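Local coordinates for putative drug/sodium antiporter (PDB 4Z3N), which belongs to the MATE family and probably exports the genotoxin colibactin or related compounds across the bacterial membrane as an antiporter, at residues G22-S27 against W321-V326; G173-A178 against A226-T231; I276-I281 against A290-T295. All coordinates share one frame; numbering follows the deposited sequence.

Contact 1: G22-S27 against W321-V326; sequences GMFDGS and WGHGNV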
loop_
_atom_site.group_PDB
_atom_site.type_symbol
_atom_site.label_atom_id
_atom_site.label_comp_id
_atom_site.label_asym_id
_atom_site.label_seq_id
_atom_site.Cartn_x
_atom_site.Cartn_y
_atom_site.Cartn_z
ATOM N N GLY A 22 -8.312 17.694 -18.421
ATOM C CA GLY A 22 -7.028 18.272 -18.045
ATOM C C GLY A 22 -5.878 17.285 -18.165
ATOM O O GLY A 22 -4.717 17.611 -17.874
ATOM N N MET A 23 -6.210 16.070 -18.595
ATOM C CA MET A 23 -5.263 14.966 -18.633
ATOM C C MET A 23 -4.084 15.225 -19.570
ATOM O O MET A 23 -2.918 15.111 -19.180
ATOM C CB MET A 23 -5.979 13.677 -19.056
ATOM C CG MET A 23 -5.078 12.444 -19.129
ATOM S SD MET A 23 -4.258 11.990 -17.567
ATOM C CE MET A 23 -5.664 11.472 -16.581
ATOM N N PHE A 24 -4.397 15.508 -20.828
ATOM C CA PHE A 24 -3.369 15.721 -21.832
ATOM C C PHE A 24 -2.849 17.156 -21.912
ATOM O O PHE A 24 -1.660 17.360 -22.165
ATOM C CB PHE A 24 -3.900 15.210 -23.171
ATOM C CG PHE A 24 -4.447 13.808 -23.066
ATOM C CD1 PHE A 24 -3.583 12.731 -22.861
ATOM C CD2 PHE A 24 -5.815 13.575 -23.067
ATOM C CE1 PHE A 24 -4.067 11.441 -22.713
ATOM C CE2 PHE A 24 -6.321 12.285 -22.916
ATOM C CZ PHE A 24 -5.441 11.214 -22.739
ATOM N N ASP A 25 -3.721 18.153 -21.785
ATOM C CA ASP A 25 -3.240 19.540 -21.884
ATOM C C ASP A 25 -3.183 20.382 -20.604
ATOM O O ASP A 25 -2.594 21.457 -20.610
ATOM C CB ASP A 25 -4.071 20.306 -22.937
ATOM C CG ASP A 25 -5.564 20.381 -22.591
ATOM O OD1 ASP A 25 -5.998 19.783 -21.575
ATOM O OD2 ASP A 25 -6.307 21.047 -23.342
ATOM N N GLY A 26 -3.728 19.907 -19.500
ATOM C CA GLY A 26 -3.925 20.793 -18.358
ATOM C C GLY A 26 -2.781 21.072 -17.383
ATOM O O GLY A 26 -1.635 20.664 -17.588
ATOM N N SER A 27 -3.102 21.794 -16.313
ATOM C CA SER A 27 -2.170 21.978 -15.203
ATOM C C SER A 27 -1.975 20.660 -14.436
ATOM O O SER A 27 -2.935 20.042 -13.953
ATOM C CB SER A 27 -2.670 23.062 -14.260
ATOM O OG SER A 27 -1.943 23.073 -13.052
ATOM N N TRP A 321 1.442 8.322 -21.439
ATOM C CA TRP A 321 2.417 7.444 -22.048
ATOM C C TRP A 321 1.806 6.796 -23.267
ATOM O O TRP A 321 2.435 6.748 -24.329
ATOM C CB TRP A 321 2.883 6.387 -21.058
ATOM C CG TRP A 321 3.787 5.355 -21.638
ATOM C CD1 TRP A 321 3.432 4.129 -22.125
ATOM C CD2 TRP A 321 5.210 5.438 -21.754
ATOM N NE1 TRP A 321 4.551 3.451 -22.557
ATOM C CE2 TRP A 321 5.655 4.236 -22.340
ATOM C CE3 TRP A 321 6.151 6.413 -21.418
ATOM C CZ2 TRP A 321 6.997 3.984 -22.601
ATOM C CZ3 TRP A 321 7.487 6.165 -21.688
ATOM C CH2 TRP A 321 7.895 4.954 -22.264
ATOM N N GLY A 322 0.578 6.301 -23.107
ATOM C CA GLY A 322 -0.165 5.713 -24.208
ATOM C C GLY A 322 -0.437 6.696 -25.348
ATOM O O GLY A 322 -0.397 6.335 -26.517
ATOM N N HIS A 323 -0.718 7.942 -24.984
ATOM C CA HIS A 323 -0.961 9.015 -25.924
ATOM C C HIS A 323 0.330 9.483 -26.600
ATOM O O HIS A 323 0.291 10.320 -27.490
ATOM C CB HIS A 323 -1.638 10.179 -25.198
ATOM C CG HIS A 323 -2.311 11.164 -26.105
ATOM N ND1 HIS A 323 -1.613 12.087 -26.853
ATOM C CD2 HIS A 323 -3.623 11.400 -26.347
ATOM C CE1 HIS A 323 -2.462 12.836 -27.531
ATOM N NE2 HIS A 323 -3.690 12.442 -27.238
ATOM N N GLY A 324 1.475 8.955 -26.171
ATOM C CA GLY A 324 2.744 9.282 -26.797
ATOM C C GLY A 324 3.487 10.493 -26.242
ATOM O O GLY A 324 4.542 10.836 -26.746
ATOM N N ASN A 325 2.983 11.122 -25.179
ATOM C CA ASN A 325 3.641 12.319 -24.679
ATOM C C ASN A 325 4.529 11.993 -23.477
ATOM O O ASN A 325 4.075 12.030 -22.332
ATOM C CB ASN A 325 2.566 13.358 -24.304
ATOM C CG ASN A 325 3.126 14.761 -24.045
ATOM O OD1 ASN A 325 4.309 14.950 -23.706
ATOM N ND2 ASN A 325 2.246 15.761 -24.175
ATOM N N VAL A 326 5.826 11.817 -23.750
ATOM C CA VAL A 326 6.790 11.358 -22.760
ATOM C C VAL A 326 7.243 12.469 -21.827
ATOM O O VAL A 326 7.477 12.248 -20.652
ATOM C CB VAL A 326 8.046 10.767 -23.429
ATOM C CG1 VAL A 326 9.073 10.365 -22.368
ATOM C CG2 VAL A 326 7.684 9.617 -24.327
#
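F24, in the loop before helix 28-56, lays its ring against the imidazole of H323 at the far end of helix 286-322. The closer-packed part is the F24 ring, which has a neighbour on each face. H323 CD2 lies 3.7 Å from F24 CE1, above one face of the phenyl ring but shifted toward its rim, and H323 CB comes equally near the same carbon. The planes are inclined by 33° with centroids 4.5 Å apart, so the rings lean against each other at an intermediate angle. H323 is brought there by a first torsion that sets CG anti to the backbone N (chi1 -162°), pointing the imidazole at the loop. On the opposite face, M23 CG sits over the ring centre.

The pair itself lies at the surface: F24 is partly exposed and H323 exposed, so the solvent side begins at the imidazole. G22 and G324 have positive phi, where a CB would press on the preceding carbonyl oxygen, so glycine fits; G324 ends its helix in a Schellman motif. The loop is thus packed against the turn between helices 286-322 and 326-358, where R328 donates to M23 O and G26 O and N325 OD1 caps R328 N. Between 22-27 and 321-326 themselves there is no hydrogen bond; the contact relies on van der Waals contact between the rings, with an imidazole that can touch a phenyl and still tolerate water.

Contact 2: G173-A178 against A226-T231; sequences GLFQGA and AYFIYT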
loop_
_atom_site.group_PDB
_atom_site.type_symbol
_atom_site.label_atom_id
_atom_site.label_comp_id
_atom_site.label_asym_id
_atom_site.label_seq_id
_atom_site.Cartn_x
_atom_site.Cartn_y
_atom_site.Cartn_z
ATOM N N GLY A 173 -8.692 -1.100 -9.705
ATOM C CA GLY A 173 -7.816 -0.948 -10.856
ATOM C C GLY A 173 -8.550 -0.457 -12.095
ATOM O O GLY A 173 -8.022 0.325 -12.891
ATOM N N LEU A 174 -9.785 -0.911 -12.246
ATOM C CA LEU A 174 -10.625 -0.471 -13.348
ATOM C C LEU A 174 -10.934 1.040 -13.272
ATOM O O LEU A 174 -10.669 1.777 -14.223
ATOM C CB LEU A 174 -11.918 -1.297 -13.369
ATOM C CG LEU A 174 -12.865 -1.072 -14.542
ATOM C CD1 LEU A 174 -12.053 -0.896 -15.775
ATOM C CD2 LEU A 174 -13.797 -2.253 -14.711
ATOM N N PHE A 175 -11.468 1.505 -12.143
ATOM C CA PHE A 175 -11.881 2.903 -12.034
ATOM C C PHE A 175 -10.713 3.886 -11.835
ATOM O O PHE A 175 -10.798 5.058 -12.203
ATOM C CB PHE A 175 -12.892 3.049 -10.910
ATOM C CG PHE A 175 -14.263 2.531 -11.260
ATOM C CD1 PHE A 175 -15.201 3.360 -11.888
ATOM C CD2 PHE A 175 -14.625 1.217 -10.958
ATOM C CE1 PHE A 175 -16.464 2.892 -12.203
ATOM C CE2 PHE A 175 -15.902 0.737 -11.280
ATOM C CZ PHE A 175 -16.821 1.575 -11.902
ATOM N N GLN A 176 -9.617 3.407 -11.259
ATOM C CA GLN A 176 -8.404 4.198 -11.173
ATOM C C GLN A 176 -7.721 4.354 -12.560
ATOM O O GLN A 176 -7.181 5.416 -12.880
ATOM C CB GLN A 176 -7.450 3.568 -10.172
ATOM C CG GLN A 176 -6.029 4.044 -10.331
ATOM C CD GLN A 176 -5.065 3.306 -9.444
ATOM O OE1 GLN A 176 -5.244 2.120 -9.154
ATOM N NE2 GLN A 176 -4.032 4.005 -8.996
ATOM N N GLY A 177 -7.762 3.307 -13.385
ATOM C CA GLY A 177 -7.227 3.384 -14.741
ATOM C C GLY A 177 -7.954 4.411 -15.610
ATOM O O GLY A 177 -7.330 5.168 -16.367
ATOM N N ALA A 178 -9.274 4.462 -15.460
ATOM C CA ALA A 178 -10.113 5.408 -16.186
ATOM C C ALA A 178 -10.110 6.808 -15.577
ATOM O O ALA A 178 -10.811 7.691 -16.058
ATOM C CB ALA A 178 -11.533 4.895 -16.252
ATOM N N ALA A 226 -20.467 -4.414 -4.727
ATOM C CA ALA A 226 -21.761 -4.153 -5.328
ATOM C C ALA A 226 -21.802 -2.774 -5.997
ATOM O O ALA A 226 -22.199 -2.651 -7.155
ATOM C CB ALA A 226 -22.842 -4.266 -4.281
ATOM N N TYR A 227 -21.390 -1.742 -5.267
ATOM C CA TYR A 227 -21.385 -0.380 -5.793
ATOM C C TYR A 227 -20.637 -0.274 -7.118
ATOM O O TYR A 227 -21.082 0.411 -8.045
ATOM C CB TYR A 227 -20.759 0.579 -4.784
ATOM C CG TYR A 227 -20.966 2.027 -5.132
ATOM C CD1 TYR A 227 -20.146 2.662 -6.050
ATOM C CD2 TYR A 227 -21.989 2.763 -4.546
ATOM C CE1 TYR A 227 -20.341 3.992 -6.384
ATOM C CE2 TYR A 227 -22.186 4.092 -4.868
ATOM C CZ TYR A 227 -21.357 4.699 -5.787
ATOM O OH TYR A 227 -21.537 6.018 -6.115
ATOM N N PHE A 228 -19.492 -0.945 -7.194
ATOM C CA PHE A 228 -18.648 -0.900 -8.376
ATOM C C PHE A 228 -19.352 -1.491 -9.592
ATOM O O PHE A 228 -19.432 -0.858 -10.648
ATOM C CB PHE A 228 -17.339 -1.639 -8.122
ATOM C CG PHE A 228 -16.339 -0.843 -7.337
ATOM C CD1 PHE A 228 -16.292 0.536 -7.450
ATOM C CD2 PHE A 228 -15.437 -1.475 -6.489
ATOM C CE1 PHE A 228 -15.361 1.272 -6.719
ATOM C CE2 PHE A 228 -14.507 -0.751 -5.767
ATOM C CZ PHE A 228 -14.469 0.624 -5.877
ATOM N N ILE A 229 -19.862 -2.704 -9.439
ATOM C CA ILE A 229 -20.504 -3.390 -10.546
ATOM C C ILE A 229 -21.747 -2.643 -11.019
ATOM O O ILE A 229 -21.960 -2.505 -12.226
ATOM C CB ILE A 229 -20.872 -4.834 -10.173
ATOM C CG1 ILE A 229 -19.605 -5.628 -9.828
ATOM C CG2 ILE A 229 -21.626 -5.510 -11.317
ATOM C CD1 ILE A 229 -19.870 -7.098 -9.519
ATOM N N TYR A 230 -22.556 -2.137 -10.091
ATOM C CA TYR A 230 -23.719 -1.354 -10.511
ATOM C C TYR A 230 -23.284 -0.104 -11.261
ATOM O O TYR A 230 -23.804 0.173 -12.331
ATOM C CB TYR A 230 -24.619 -0.994 -9.325
ATOM C CG TYR A 230 -25.409 -2.192 -8.836
ATOM C CD1 TYR A 230 -25.791 -3.203 -9.720
ATOM C CD2 TYR A 230 -25.745 -2.337 -7.489
ATOM C CE1 TYR A 230 -26.497 -4.315 -9.281
ATOM C CE2 TYR A 230 -26.452 -3.450 -7.040
ATOM C CZ TYR A 230 -26.824 -4.431 -7.943
ATOM O OH TYR A 230 -27.524 -5.532 -7.511
ATOM N N THR A 231 -22.328 0.638 -10.713
ATOM C CA THR A 231 -21.774 1.794 -11.413
ATOM C C THR A 231 -21.322 1.370 -12.797
ATOM O O THR A 231 -21.629 2.008 -13.805
ATOM C CB THR A 231 -20.577 2.412 -10.658
ATOM O OG1 THR A 231 -21.034 3.059 -9.468
ATOM C CG2 THR A 231 -19.854 3.430 -11.529
#
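F175, on the last turn of helix 162-177, reaches across to helix 209-232 and touches F228 and T231 there. Its CG stands anti to the carbonyl carbon (chi1 -75°), which carries the ring over to the other helix. Following the second segment from its start, the first residue with a role is Y227, whose part is played by its backbone: Y227 O accepts both T231 N and T231 OG1, which reach it from opposite faces of the carbonyl plane. The hydroxyl bond, T231 OG1 to Y227 O, is 3.0 Å long.

F228 comes next. The rings of F228 and F175 are nearly parallel (24°) but displaced along each other, with centroids 5.4 Å apart, so overlap is slight; the nearest ring atoms are F228 CD1 and F175 CE2, 3.9 Å apart. The carbonyl oxygen of the same residue faces the edge of the F175 ring, near its plane, with F228 O 3.8 Å from F175 CZ. The slightly positive C-H edge may weakly favour that oxygen.

One turn later T231 completes the surface. With its hydroxyl turned back onto the helix, the other branch is left to face F175: T231 CG2 lies 3.5 Å from F175 CE1. Threonine suits this place because the backbone bond occupies its polar branch and a methyl remains for the ring.

Helix 181-204, which lies between the two in the chain, closes the group, V183 touching F175 and A187 touching F228. Three successive helices, all predicted to span the membrane, thus pack together within the all-helical MATE fold.

Contact 3: I276-I281 against A290-T295; sequences IYNFFI and AAFTLT. With OLC ((2R)-2,3-dihydroxypropyl (9Z)-octadec-9-enoate), chain B.
Y277 and F292 each hold CG anti to the backbone N (chi1 -174° and -175°), which extends both rings into the angle between consecutive helices 250-284 and 286-322 of the MATE fold. They meet there as a T-shaped, edge-to-face pair: the CD2-CE2 edge of Y277 points at the face of F292, with planes 74° apart and centroids separated by 5.0 Å. The electron-rich face suits the tyrosine edge. N278, one residue on, has its amide oxygen at the edge of the F292 ring, near the ring plane, N278 OD1 lying 3.1 Å from F292 CE2. As modelled, this oxygen at the C-H edge is consistent with a weak electrostatic preference.

Tyrosine also serves here for its polar tip. Q375 of helix 366-379 bridges the two helices: its OE1 accepts from Y277 OH of helix 250-284, and its NE2 donates to T295 OG1 of helix 286-322. I281 CG1 lies over one face of the Y277 ring, toward the rim. OLC C2 of the bound monoolein lies over the centre of the other face, and the acyl chain touches both aromatics: OLC C4 is 3.6 Å from Y277 CZ and 3.8 Å from F292 CE1.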
loop_
_atom_site.group_PDB
_atom_site.type_symbol
_atom_site.label_atom_id
_atom_site.label_comp_id
_atom_site.label_asym_id
_atom_site.label_seq_id
_atom_site.Cartn_x
_atom_site.Cartn_y
_atom_site.Cartn_z
ATOM N N ILE A 276 14.300 -7.136 9.052
ATOM C CA ILE A 276 15.724 -6.949 9.308
ATOM C C ILE A 276 15.936 -5.807 10.277
ATOM O O ILE A 276 16.883 -5.821 11.060
ATOM C CB ILE A 276 16.495 -6.667 8.008
ATOM C CG1 ILE A 276 16.469 -7.914 7.118
ATOM C CG2 ILE A 276 17.915 -6.145 8.311
ATOM C CD1 ILE A 276 16.862 -7.674 5.684
ATOM N N TYR A 277 15.044 -4.819 10.213
ATOM C CA TYR A 277 15.059 -3.682 11.131
ATOM C C TYR A 277 14.665 -4.112 12.540
ATOM O O TYR A 277 15.283 -3.711 13.528
ATOM C CB TYR A 277 14.113 -2.592 10.638
ATOM C CG TYR A 277 14.143 -1.296 11.420
ATOM C CD1 TYR A 277 15.134 -0.359 11.202
ATOM C CD2 TYR A 277 13.150 -0.997 12.341
ATOM C CE1 TYR A 277 15.155 0.841 11.891
ATOM C CE2 TYR A 277 13.160 0.197 13.043
ATOM C CZ TYR A 277 14.165 1.120 12.809
ATOM O OH TYR A 277 14.179 2.318 13.502
ATOM N N ASN A 278 13.622 -4.926 12.628
ATOM C CA ASN A 278 13.181 -5.436 13.909
ATOM C C ASN A 278 14.237 -6.328 14.540
ATOM O O ASN A 278 14.519 -6.206 15.724
ATOM C CB ASN A 278 11.855 -6.171 13.747
ATOM C CG ASN A 278 10.694 -5.218 13.685
ATOM O OD1 ASN A 278 10.886 -4.002 13.748
ATOM N ND2 ASN A 278 9.481 -5.751 13.561
ATOM N N PHE A 279 14.843 -7.185 13.724
ATOM C CA PHE A 279 15.934 -8.055 14.155
ATOM C C PHE A 279 17.020 -7.262 14.878
ATOM O O PHE A 279 17.358 -7.557 16.014
ATOM C CB PHE A 279 16.514 -8.788 12.939
ATOM C CG PHE A 279 17.623 -9.746 13.259
ATOM C CD1 PHE A 279 17.366 -10.930 13.933
ATOM C CD2 PHE A 279 18.924 -9.486 12.844
ATOM C CE1 PHE A 279 18.388 -11.825 14.208
ATOM C CE2 PHE A 279 19.959 -10.379 13.122
ATOM C CZ PHE A 279 19.686 -11.549 13.798
ATOM N N PHE A 280 17.542 -6.237 14.218
ATOM C CA PHE A 280 18.597 -5.409 14.787
ATOM C C PHE A 280 18.145 -4.669 16.074
ATOM O O PHE A 280 18.861 -4.650 17.085
ATOM C CB PHE A 280 19.085 -4.399 13.742
ATOM C CG PHE A 280 20.180 -4.920 12.840
ATOM C CD1 PHE A 280 21.488 -4.955 13.271
ATOM C CD2 PHE A 280 19.904 -5.334 11.544
ATOM C CE1 PHE A 280 22.508 -5.419 12.442
ATOM C CE2 PHE A 280 20.918 -5.800 10.703
ATOM C CZ PHE A 280 22.220 -5.847 11.156
ATOM N N ILE A 281 16.962 -4.062 16.031
ATOM C CA ILE A 281 16.491 -3.244 17.141
ATOM C C ILE A 281 16.366 -4.069 18.426
ATOM O O ILE A 281 16.718 -3.612 19.511
ATOM C CB ILE A 281 15.125 -2.588 16.811
ATOM C CG1 ILE A 281 15.263 -1.663 15.610
ATOM C CG2 ILE A 281 14.616 -1.781 17.975
ATOM C CD1 ILE A 281 16.170 -0.489 15.850
ATOM N N ALA A 290 10.042 -1.730 21.380
ATOM C CA ALA A 290 8.779 -1.198 21.882
ATOM C C ALA A 290 8.496 0.225 21.353
ATOM O O ALA A 290 7.344 0.557 21.030
ATOM C CB ALA A 290 8.766 -1.211 23.397
ATOM N N ALA A 291 9.535 1.057 21.261
ATOM C CA ALA A 291 9.388 2.415 20.709
ATOM C C ALA A 291 8.815 2.398 19.279
ATOM O O ALA A 291 7.844 3.092 18.974
ATOM C CB ALA A 291 10.724 3.149 20.732
ATOM N N PHE A 292 9.427 1.591 18.419
ATOM C CA PHE A 292 8.984 1.402 17.042
ATOM C C PHE A 292 7.530 0.961 16.961
ATOM O O PHE A 292 6.810 1.369 16.061
ATOM C CB PHE A 292 9.891 0.376 16.355
ATOM C CG PHE A 292 9.615 0.175 14.899
ATOM C CD1 PHE A 292 9.174 1.214 14.106
ATOM C CD2 PHE A 292 9.827 -1.065 14.316
ATOM C CE1 PHE A 292 8.939 1.017 12.748
ATOM C CE2 PHE A 292 9.591 -1.273 12.966
ATOM C CZ PHE A 292 9.145 -0.231 12.182
ATOM N N THR A 293 7.098 0.123 17.897
ATOM C CA THR A 293 5.705 -0.313 17.914
ATOM C C THR A 293 4.768 0.886 18.116
ATOM O O THR A 293 3.652 0.905 17.614
ATOM C CB THR A 293 5.436 -1.373 19.020
ATOM O OG1 THR A 293 6.246 -2.535 18.796
ATOM C CG2 THR A 293 3.982 -1.785 19.006
ATOM N N LEU A 294 5.233 1.892 18.850
ATOM C CA LEU A 294 4.447 3.095 19.075
ATOM C C LEU A 294 4.490 4.052 17.864
ATOM O O LEU A 294 3.457 4.593 17.454
ATOM C CB LEU A 294 4.932 3.811 20.338
ATOM C CG LEU A 294 4.681 3.146 21.702
ATOM C CD1 LEU A 294 5.305 3.976 22.804
ATOM C CD2 LEU A 294 3.201 2.957 21.986
ATOM N N THR A 295 5.672 4.240 17.277
ATOM C CA THR A 295 5.825 5.206 16.192
ATOM C C THR A 295 5.162 4.753 14.896
ATOM O O THR A 295 4.674 5.573 14.117
ATOM C CB THR A 295 7.307 5.502 15.900
ATOM O OG1 THR A 295 7.922 4.370 15.274
ATOM C CG2 THR A 295 8.035 5.845 17.163
HETATM C C18 OLC B . 7.115 2.464 1.848
HETATM C C10 OLC B . 12.537 6.729 7.302
HETATM C C9 OLC B . 11.464 6.311 8.005
HETATM C C17 OLC B . 7.811 3.277 2.922
HETATM C C11 OLC B . 13.203 5.827 6.281
HETATM C C8 OLC B . 11.319 6.724 9.461
HETATM C C24 OLC B . 16.361 -0.534 7.157
HETATM C C16 OLC B . 9.304 3.065 2.811
HETATM C C12 OLC B . 12.521 4.469 6.175
HETATM C C7 OLC B . 10.014 6.237 10.064
HETATM C C15 OLC B . 10.043 3.955 3.803
HETATM C C13 OLC B . 12.408 4.062 4.705
HETATM C C6 OLC B . 10.091 4.761 10.402
HETATM C C14 OLC B . 11.202 3.184 4.420
HETATM C C5 OLC B . 11.379 4.441 11.133
HETATM C C4 OLC B . 11.690 2.957 11.001
HETATM C C3 OLC B . 11.581 2.520 9.553
HETATM C C2 OLC B . 12.283 1.198 9.309
HETATM C C21 OLC B . 14.489 0.856 6.275
HETATM C C1 OLC B . 12.756 1.119 7.863
HETATM C C22 OLC B . 15.596 -0.119 5.914
HETATM O O19 OLC B . 12.158 1.690 6.961
HETATM O O25 OLC B . 16.612 -1.924 7.110
HETATM O O23 OLC B . 15.039 -1.271 5.311
HETATM O O20 OLC B . 13.983 0.516 7.555
#

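How the contacts relate
Contact 1 is a surface contact, contact 2 is buried and contact 3 is partly buried beside a lipid. Contacts 1 and 3 both use helix 286-322, toward its two ends, and lie on opposite sides of the chain's centre, their own centres about 43 Å apart. Contact 2 joins other helices, yet its nearest atoms come within about 6 Å of contact 1, and Q319 connects the neighbourhoods by touching F24 and bonding G177 O. Every contact is built round a phenylalanine. Its partners change with place: a solvent-exposed imidazole in contact 1, a phenyl ring, a threonine methyl and a backbone carbonyl in contact 2, a tyrosine and an amide in contact 3.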